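Local atomic coordinates of prefoldin beta subunit 1 (PDB entry 2ZQM), a protein that acts as a molecular chaperone that stabilises a range of proteins, apparently in an ATP-independent, HSP70-like role in archaeal de novo protein folding. Residues Lys57-Thr61 with Leu62-Thr66. Residues are numbered along the deposited sequence; the frame is centred on the assembly and turned at random.
Sequences KTVGT and LIVKT
The flat groups here are backbone peptides; the N-H and C=O of Val-59 and Leu-62 pair at the closed end of a beta hairpin. Leu-62 N lies above the Val-59 carbonyl plane, 54° out of it, and bonds to Val-59 O at 2.9 Å. In return Val-59 N donates to Leu-62 O at 2.8 Å, also from above the carbonyl plane. A type II' turn from Val-59 to Leu-62 links the strands, and Gly-60 takes its positive phi. Farther along, Lys-57 and Val-64 exchange two backbone bonds, each donor nearly in line with the C=O bond.

One face of the ladder carries Lys-57, Val-59, Leu-62 and Val-64. The Val-64 branch CG2 touches Lys-57 CG at 3.7 Å and Val-59 CG2 at 4.0 Å. Lys-57 CG sits between its own N and carbonyl carbon (chi1 61°), which sets the Lys-57 side chain beside that of Val-64, both pointing the same way. The Thr-66 side chain crosses that of Lys-57 at about a right angle, with its methyl CG2 4.0 Å from Lys-57 CB. Leu-62 packs on Lys-57 of the second subunit; its CB rests 3.4 Å from Val-59 O, its CD1 4.0 Å. An alanine here keeps CB but lacks the atoms beyond, and would probably leave that lysine without its apolar partner and Val-59 O less covered. On the other face, Thr-58 CG2 meets Ile-63 CG1 at 4.1 Å.

Lys-57 NZ forms salt bridges with Glu-74 and with Glu-45 of the second subunit. Thr-58 OG1 bonds to Thr-61 O of the third subunit. The hairpin joins helices 6-47 and 68-111. Leu-62 to Val-64 pair antiparallel with a strand of the second subunit and Lys-57 with one of the third, so the sheet runs on across both interfaces.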
loop_
_atom_site.group_PDB
_atom_site.type_symbol
_atom_site.label_atom_id
_atom_site.label_comp_id
_atom_site.label_asym_id
_atom_site.label_seq_id
_atom_site.Cartn_x
_atom_site.Cartn_y
_atom_site.Cartn_z
ATOM N N LYS A 57 -14.692 -8.734 -20.128
ATOM C CA LYS A 57 -13.384 -8.336 -19.642
ATOM C C LYS A 57 -13.480 -6.912 -19.125
ATOM O O LYS A 57 -14.363 -6.159 -19.525
ATOM C CB LYS A 57 -12.324 -8.420 -20.751
ATOM C CG LYS A 57 -12.588 -7.531 -21.956
ATOM C CD LYS A 57 -11.399 -7.532 -22.924
ATOM C CE LYS A 57 -10.157 -6.912 -22.281
ATOM N NZ LYS A 57 -8.994 -6.776 -23.235
ATOM N N THR A 58 -12.573 -6.543 -18.230
ATOM C CA THR A 58 -12.588 -5.197 -17.686
ATOM C C THR A 58 -11.581 -4.341 -18.436
ATOM O O THR A 58 -10.499 -4.808 -18.802
ATOM C CB THR A 58 -12.239 -5.189 -16.178
ATOM O OG1 THR A 58 -10.984 -5.845 -15.976
ATOM C CG2 THR A 58 -13.308 -5.908 -15.371
ATOM N N VAL A 59 -11.963 -3.095 -18.699
ATOM C CA VAL A 59 -11.091 -2.137 -19.376
ATOM C C VAL A 59 -11.171 -0.930 -18.459
ATOM O O VAL A 59 -12.068 -0.090 -18.583
ATOM C CB VAL A 59 -11.621 -1.771 -20.772
ATOM C CG1 VAL A 59 -10.688 -0.739 -21.422
ATOM C CG2 VAL A 59 -11.720 -3.032 -21.642
ATOM N N GLY A 60 -10.250 -0.863 -17.512
ATOM C CA GLY A 60 -10.291 0.222 -16.553
ATOM C C GLY A 60 -11.522 -0.008 -15.693
ATOM O O GLY A 60 -11.705 -1.081 -15.121
ATOM N N THR A 61 -12.389 0.991 -15.617
ATOM C CA THR A 61 -13.603 0.867 -14.822
ATOM C C THR A 61 -14.754 0.356 -15.685
ATOM O O THR A 61 -15.885 0.273 -15.224
ATOM C CB THR A 61 -14.020 2.228 -14.226
ATOM O OG1 THR A 61 -14.368 3.128 -15.287
ATOM C CG2 THR A 61 -12.888 2.824 -13.429
ATOM N N LEU A 62 -14.471 0.018 -16.938
ATOM C CA LEU A 62 -15.519 -0.457 -17.835
ATOM C C LEU A 62 -15.510 -1.975 -17.997
ATOM O O LEU A 62 -14.515 -2.641 -17.722
ATOM C CB LEU A 62 -15.372 0.211 -19.201
ATOM C CG LEU A 62 -15.350 1.734 -19.054
ATOM C CD1 LEU A 62 -14.755 2.377 -20.283
ATOM C CD2 LEU A 62 -16.751 2.230 -18.809
ATOM N N ILE A 63 -16.633 -2.509 -18.449
ATOM C CA ILE A 63 -16.769 -3.940 -18.657
ATOM C C ILE A 63 -17.358 -4.152 -20.036
ATOM O O ILE A 63 -18.413 -3.617 -20.349
ATOM C CB ILE A 63 -17.694 -4.560 -17.589
ATOM C CG1 ILE A 63 -17.019 -4.438 -16.215
ATOM C CG2 ILE A 63 -18.031 -6.028 -17.955
ATOM C CD1 ILE A 63 -17.937 -4.683 -15.027
ATOM N N VAL A 64 -16.655 -4.900 -20.882
ATOM C CA VAL A 64 -17.160 -5.172 -22.226
ATOM C C VAL A 64 -17.160 -6.669 -22.515
ATOM O O VAL A 64 -16.455 -7.449 -21.867
ATOM C CB VAL A 64 -16.332 -4.450 -23.302
ATOM C CG1 VAL A 64 -16.428 -2.946 -23.089
ATOM C CG2 VAL A 64 -14.894 -4.909 -23.245
ATOM N N LYS A 65 -17.962 -7.075 -23.481
ATOM C CA LYS A 65 -18.036 -8.484 -23.786
ATOM C C LYS A 65 -16.810 -8.903 -24.599
ATOM O O LYS A 65 -16.279 -8.124 -25.385
ATOM C CB LYS A 65 -19.324 -8.782 -24.557
ATOM C CG LYS A 65 -19.765 -10.247 -24.481
ATOM C CD LYS A 65 -20.949 -10.538 -25.393
ATOM C CE LYS A 65 -22.165 -9.702 -25.039
ATOM N NZ LYS A 65 -22.744 -10.054 -23.715
ATOM N N THR A 66 -16.323 -10.112 -24.358
ATOM C CA THR A 66 -15.207 -10.639 -25.137
ATOM C C THR A 66 -15.590 -12.082 -25.424
ATOM O O THR A 66 -16.781 -12.394 -25.411
ATOM C CB THR A 66 -13.855 -10.548 -24.375
ATOM O OG1 THR A 66 -12.809 -11.044 -25.221
ATOM C CG2 THR A 66 -13.875 -11.342 -23.084
#